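Local coordinates for uncharacterized protein (Aeromonas hydrophila J-1, PDB 6R1J) that probably serves as the C component of a tripartite alpha-helical pore-forming toxin, here in its soluble form, at residues L120-L134 with V187-L201. The protein carries 3 engineered substitutions. Numbering follows the deposited sequence.
Sequences LQRIGVELQATIAGL and VNQIEGQIQRQQGFL
Leu127 projects from helix 78-157 into a hollow of helix 163-236 bounded by Ile190, Gln193, Ile194 and Gln197. Its CB rests on Ile194 CG1 at 3.8 Å, while its methyls part: CD1 lies 3.7 Å from Gln197 NE2, and CD2 turns to the amide of Gln193. One turn on, Ile131 fills the next hollow, among Val187, Ile190, Glu191 and Ile194. With CG1 anti to the backbone N (chi1 -162°), its extended arm carries CD1 across the Glu191 chain, close to Glu191 CG. Gln197 returns the fit from the other helix, reaching into the gap among Leu120, Ile123, Gly124 and Leu127, where Gly124 brings no side chain; its OE1 lies 3.7 Å from Ile123 CG2. Gln128 starts away from the partner, but a bend at chi2 (-67°) brings NE2 back over the CG2 and CD1 methyls of Ile194. At one end Leu134 CB meets Val187 CG2 at 3.7 Å; at the other, Leu120 CD1 touches the edge of the Phe200 ring, 3.7 Å from CE2, and Leu120 CB faces the Leu201 methyls. Phe23 stacks edge-to-face with Phe200 there, and Pro27 touches Leu120. Such reciprocal knobs-into-holes packing marks an antiparallel coiled coil; the axes of segments 120-134 and 187-201 approach to 9.9 Å, their directions 161° apart. No hydrogen bond spans the interface, which leaves cohesion to van der Waals fit among leucine, isoleucine and valine side chains and glutamine amides; the buried Gln197 OE1 has no hydrogen-bond partner in the model, probably at some cost in stability.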
loop_
_atom_site.group_PDB
_atom_site.type_symbol
_atom_site.label_atom_id
_atom_site.label_comp_id
_atom_site.label_asym_id
_atom_site.label_seq_id
_atom_site.Cartn_x
_atom_site.Cartn_y
_atom_site.Cartn_z
ATOM N N LEU A 120 3.931 1.666 -16.436
ATOM C CA LEU A 120 3.241 2.711 -15.639
ATOM C C LEU A 120 3.992 3.009 -14.329
ATOM O O LEU A 120 4.035 4.200 -13.959
ATOM C CB LEU A 120 1.805 2.290 -15.336
ATOM C CG LEU A 120 0.838 2.455 -16.495
ATOM C CD1 LEU A 120 -0.535 1.917 -16.097
ATOM C CD2 LEU A 120 0.771 3.914 -16.939
ATOM N N GLN A 121 4.543 1.975 -13.694
ATOM C CA GLN A 121 5.338 2.110 -12.446
ATOM C C GLN A 121 6.576 2.981 -12.698
ATOM O O GLN A 121 6.825 3.851 -11.886
ATOM C CB GLN A 121 5.689 0.733 -11.928
ATOM C CG GLN A 121 4.483 0.049 -11.298
ATOM C CD GLN A 121 4.929 -1.262 -10.721
ATOM O OE1 GLN A 121 4.663 -2.333 -11.263
ATOM N NE2 GLN A 121 5.737 -1.155 -9.679
ATOM N N ARG A 122 7.279 2.784 -13.819
ATOM C CA ARG A 122 8.464 3.616 -14.172
ATOM C C ARG A 122 8.000 5.059 -14.285
ATOM O O ARG A 122 8.638 5.934 -13.727
ATOM C CB ARG A 122 9.137 3.192 -15.478
ATOM C CG ARG A 122 9.719 1.794 -15.484
ATOM C CD ARG A 122 10.525 1.553 -16.765
ATOM N NE ARG A 122 11.143 0.248 -16.711
ATOM C CZ ARG A 122 10.681 -0.832 -17.291
ATOM N NH1 ARG A 122 9.570 -0.799 -18.030
ATOM N NH2 ARG A 122 11.342 -1.960 -17.129
ATOM N N ILE A 123 6.854 5.279 -14.910
ATOM C CA ILE A 123 6.272 6.627 -15.076
ATOM C C ILE A 123 5.948 7.234 -13.697
ATOM O O ILE A 123 6.222 8.432 -13.519
ATOM C CB ILE A 123 5.071 6.561 -16.031
ATOM C CG1 ILE A 123 5.563 6.278 -17.457
ATOM C CG2 ILE A 123 4.261 7.837 -15.980
ATOM C CD1 ILE A 123 4.459 6.081 -18.476
ATOM N N GLY A 124 5.403 6.441 -12.765
ATOM C CA GLY A 124 5.059 6.939 -11.415
ATOM C C GLY A 124 6.315 7.384 -10.674
ATOM O O GLY A 124 6.290 8.407 -10.025
ATOM N N VAL A 125 7.420 6.669 -10.837
ATOM C CA VAL A 125 8.699 7.034 -10.171
ATOM C C VAL A 125 9.199 8.339 -10.799
ATOM O O VAL A 125 9.635 9.208 -10.054
ATOM C CB VAL A 125 9.727 5.896 -10.237
ATOM C CG1 VAL A 125 11.025 6.311 -9.570
ATOM C CG2 VAL A 125 9.193 4.610 -9.620
ATOM N N GLU A 126 9.018 8.551 -12.101
ATOM C CA GLU A 126 9.504 9.802 -12.751
ATOM C C GLU A 126 8.632 10.980 -12.279
ATOM O O GLU A 126 9.192 12.073 -12.071
ATOM C CB GLU A 126 9.712 9.567 -14.256
ATOM C CG GLU A 126 10.806 8.534 -14.564
ATOM C CD GLU A 126 12.147 8.691 -13.839
ATOM O OE1 GLU A 126 12.557 9.850 -13.605
ATOM O OE2 GLU A 126 12.793 7.641 -13.495
ATOM N N LEU A 127 7.352 10.763 -11.970
ATOM C CA LEU A 127 6.507 11.800 -11.324
ATOM C C LEU A 127 7.041 12.126 -9.917
ATOM O O LEU A 127 7.056 13.320 -9.568
ATOM C CB LEU A 127 5.061 11.314 -11.232
ATOM C CG LEU A 127 4.379 11.134 -12.585
ATOM C CD1 LEU A 127 2.980 10.570 -12.407
ATOM C CD2 LEU A 127 4.353 12.442 -13.357
ATOM N N GLN A 128 7.478 11.130 -9.147
ATOM C CA GLN A 128 8.074 11.352 -7.792
ATOM C C GLN A 128 9.322 12.253 -7.954
ATOM O O GLN A 128 9.428 13.247 -7.225
ATOM C CB GLN A 128 8.374 10.031 -7.069
ATOM C CG GLN A 128 7.150 9.179 -6.703
ATOM C CD GLN A 128 6.271 9.821 -5.648
ATOM O OE1 GLN A 128 6.746 10.531 -4.772
ATOM N NE2 GLN A 128 4.965 9.578 -5.701
ATOM N N ALA A 129 10.211 11.959 -8.908
ATOM C CA ALA A 129 11.404 12.791 -9.204
ATOM C C ALA A 129 10.962 14.212 -9.535
ATOM O O ALA A 129 11.482 15.169 -8.912
ATOM C CB ALA A 129 12.234 12.203 -10.321
ATOM N N THR A 130 9.988 14.359 -10.432
ATOM C CA THR A 130 9.443 15.667 -10.870
ATOM C C THR A 130 8.848 16.414 -9.664
ATOM O O THR A 130 9.158 17.585 -9.471
ATOM C CB THR A 130 8.386 15.507 -11.978
ATOM O OG1 THR A 130 8.987 14.808 -13.058
ATOM C CG2 THR A 130 7.858 16.829 -12.486
ATOM N N ILE A 131 8.051 15.771 -8.834
ATOM C CA ILE A 131 7.429 16.504 -7.703
ATOM C C ILE A 131 8.523 16.947 -6.709
ATOM O O ILE A 131 8.412 18.061 -6.160
ATOM C CB ILE A 131 6.268 15.710 -7.083
ATOM C CG1 ILE A 131 5.365 16.624 -6.255
ATOM C CG2 ILE A 131 6.765 14.539 -6.264
ATOM C CD1 ILE A 131 4.047 16.003 -5.840
ATOM N N ALA A 132 9.586 16.174 -6.520
ATOM C CA ALA A 132 10.662 16.561 -5.586
ATOM C C ALA A 132 11.417 17.767 -6.161
ATOM O O ALA A 132 11.581 18.800 -5.452
ATOM C CB ALA A 132 11.574 15.394 -5.357
ATOM N N GLY A 133 11.650 18.026 -7.815
ATOM C CA GLY A 133 12.251 19.333 -8.130
ATOM C C GLY A 133 11.266 20.468 -7.920
ATOM O O GLY A 133 11.703 21.537 -7.529
ATOM N N LEU A 134 9.973 20.254 -8.167
ATOM C CA LEU A 134 8.943 21.320 -8.040
ATOM C C LEU A 134 8.868 21.777 -6.579
ATOM O O LEU A 134 8.633 22.987 -6.341
ATOM C CB LEU A 134 7.581 20.817 -8.530
ATOM C CG LEU A 134 7.290 21.037 -10.014
ATOM C CD1 LEU A 134 8.492 20.691 -10.873
ATOM C CD2 LEU A 134 6.065 20.242 -10.433
ATOM N N VAL A 187 2.538 21.587 -8.227
ATOM C CA VAL A 187 2.729 20.513 -7.219
ATOM C C VAL A 187 1.369 19.839 -6.991
ATOM O O VAL A 187 1.333 18.603 -7.036
ATOM C CB VAL A 187 3.369 21.028 -5.924
ATOM C CG1 VAL A 187 3.299 19.996 -4.798
ATOM C CG2 VAL A 187 4.808 21.439 -6.181
ATOM N N ASN A 188 0.297 20.611 -6.833
ATOM C CA ASN A 188 -1.060 20.046 -6.609
ATOM C C ASN A 188 -1.413 19.137 -7.795
ATOM O O ASN A 188 -1.931 18.018 -7.580
ATOM C CB ASN A 188 -2.122 21.132 -6.412
ATOM C CG ASN A 188 -3.378 20.586 -5.749
ATOM O OD1 ASN A 188 -3.331 20.228 -4.582
ATOM N ND2 ASN A 188 -4.510 20.600 -6.434
ATOM N N GLN A 189 -1.086 19.593 -9.000
ATOM C CA GLN A 189 -1.388 18.903 -10.275
ATOM C C GLN A 189 -0.704 17.535 -10.304
ATOM O O GLN A 189 -1.371 16.546 -10.632
ATOM C CB GLN A 189 -0.931 19.785 -11.442
ATOM C CG GLN A 189 -0.943 19.112 -12.804
ATOM C CD GLN A 189 -2.333 18.749 -13.248
ATOM O OE1 GLN A 189 -3.313 19.418 -12.910
ATOM N NE2 GLN A 189 -2.422 17.672 -14.012
ATOM N N ILE A 190 0.585 17.484 -10.001
ATOM C CA ILE A 190 1.383 16.235 -10.083
ATOM C C ILE A 190 0.926 15.302 -8.948
ATOM O O ILE A 190 0.837 14.119 -9.209
ATOM C CB ILE A 190 2.899 16.501 -10.066
ATOM C CG1 ILE A 190 3.366 17.409 -11.211
ATOM C CG2 ILE A 190 3.669 15.191 -10.062
ATOM C CD1 ILE A 190 3.378 16.776 -12.588
ATOM N N GLU A 191 0.608 15.819 -7.770
ATOM C CA GLU A 191 0.077 14.984 -6.649
ATOM C C GLU A 191 -1.207 14.276 -7.117
ATOM O O GLU A 191 -1.347 13.057 -6.854
ATOM C CB GLU A 191 -0.246 15.818 -5.411
ATOM C CG GLU A 191 0.988 16.387 -4.726
ATOM C CD GLU A 191 0.737 17.305 -3.531
ATOM O OE1 GLU A 191 -0.353 17.917 -3.447
ATOM O OE2 GLU A 191 1.631 17.392 -2.681
ATOM N N GLY A 192 -2.129 15.009 -7.742
ATOM C CA GLY A 192 -3.395 14.449 -8.274
ATOM C C GLY A 192 -3.139 13.360 -9.319
ATOM O O GLY A 192 -3.836 12.305 -9.301
ATOM N N GLN A 193 -2.239 13.617 -10.272
ATOM C CA GLN A 193 -1.802 12.635 -11.290
ATOM C C GLN A 193 -1.217 11.415 -10.584
ATOM O O GLN A 193 -1.445 10.298 -11.069
ATOM C CB GLN A 193 -0.679 13.145 -12.206
ATOM C CG GLN A 193 -1.182 14.071 -13.307
ATOM C CD GLN A 193 -0.083 14.800 -14.055
ATOM O OE1 GLN A 193 -0.296 15.884 -14.582
ATOM N NE2 GLN A 193 1.112 14.245 -14.070
ATOM N N ILE A 194 -0.409 11.614 -9.548
ATOM C CA ILE A 194 0.211 10.452 -8.847
ATOM C C ILE A 194 -0.910 9.619 -8.226
ATOM O O ILE A 194 -0.887 8.419 -8.411
ATOM C CB ILE A 194 1.216 10.904 -7.792
ATOM C CG1 ILE A 194 2.480 11.465 -8.433
ATOM C CG2 ILE A 194 1.541 9.756 -6.836
ATOM C CD1 ILE A 194 3.335 12.226 -7.444
ATOM N N GLN A 195 -1.828 10.265 -7.514
ATOM C CA GLN A 195 -2.990 9.622 -6.841
ATOM C C GLN A 195 -3.830 8.835 -7.856
ATOM O O GLN A 195 -4.137 7.638 -7.620
ATOM C CB GLN A 195 -3.754 10.717 -6.098
ATOM C CG GLN A 195 -5.089 10.318 -5.497
ATOM C CD GLN A 195 -5.681 11.549 -4.840
ATOM O OE1 GLN A 195 -5.648 11.710 -3.617
ATOM N NE2 GLN A 195 -6.139 12.483 -5.655
ATOM N N ARG A 196 -4.160 9.454 -8.988
ATOM C CA ARG A 196 -4.998 8.811 -10.020
ATOM C C ARG A 196 -4.269 7.608 -10.596
ATOM O O ARG A 196 -4.897 6.543 -10.786
ATOM C CB ARG A 196 -5.279 9.822 -11.123
ATOM C CG ARG A 196 -6.263 9.334 -12.155
ATOM C CD ARG A 196 -6.528 10.441 -13.149
ATOM N NE ARG A 196 -7.167 11.614 -12.558
ATOM C CZ ARG A 196 -7.866 12.519 -13.263
ATOM N NH1 ARG A 196 -8.035 12.363 -14.570
ATOM N NH2 ARG A 196 -8.441 13.548 -12.656
ATOM N N GLN A 197 -2.993 7.746 -10.932
ATOM C CA GLN A 197 -2.269 6.576 -11.478
ATOM C C GLN A 197 -2.181 5.455 -10.430
ATOM O O GLN A 197 -2.207 4.294 -10.835
ATOM C CB GLN A 197 -0.863 6.928 -11.986
ATOM C CG GLN A 197 -0.910 7.693 -13.298
ATOM C CD GLN A 197 0.431 7.891 -13.971
ATOM O OE1 GLN A 197 1.375 7.111 -13.787
ATOM N NE2 GLN A 197 0.509 8.987 -14.722
ATOM N N GLN A 198 -1.904 5.761 -9.172
ATOM C CA GLN A 198 -1.815 4.689 -8.134
ATOM C C GLN A 198 -3.176 3.964 -8.069
ATOM O O GLN A 198 -3.226 2.711 -8.007
ATOM C CB GLN A 198 -1.445 5.297 -6.782
ATOM C CG GLN A 198 0.001 5.788 -6.714
ATOM C CD GLN A 198 0.253 6.644 -5.489
ATOM O OE1 GLN A 198 -0.661 7.296 -4.975
ATOM N NE2 GLN A 198 1.501 6.678 -5.013
ATOM N N GLY A 199 -4.267 4.713 -8.067
ATOM C CA GLY A 199 -5.616 4.118 -8.060
ATOM C C GLY A 199 -5.785 3.203 -9.256
ATOM O O GLY A 199 -6.270 2.048 -9.115
ATOM N N PHE A 200 -5.401 3.658 -10.437
ATOM C CA PHE A 200 -5.529 2.846 -11.672
ATOM C C PHE A 200 -4.692 1.570 -11.573
ATOM O O PHE A 200 -5.147 0.473 -11.909
ATOM C CB PHE A 200 -5.099 3.689 -12.879
ATOM C CG PHE A 200 -5.208 2.933 -14.158
ATOM C CD1 PHE A 200 -6.409 2.892 -14.856
ATOM C CD2 PHE A 200 -4.093 2.322 -14.717
ATOM C CE1 PHE A 200 -6.491 2.207 -16.066
ATOM C CE2 PHE A 200 -4.187 1.647 -15.928
ATOM C CZ PHE A 200 -5.383 1.592 -16.604
ATOM N N LEU A 201 -3.432 1.697 -11.177
ATOM C CA LEU A 201 -2.552 0.516 -11.021
ATOM C C LEU A 201 -3.110 -0.473 -9.968
ATOM O O LEU A 201 -2.966 -1.657 -10.179
ATOM C CB LEU A 201 -1.151 0.991 -10.633
ATOM C CG LEU A 201 -0.275 1.396 -11.817
ATOM C CD1 LEU A 201 0.955 2.153 -11.354
ATOM C CD2 LEU A 201 0.117 0.155 -12.610
#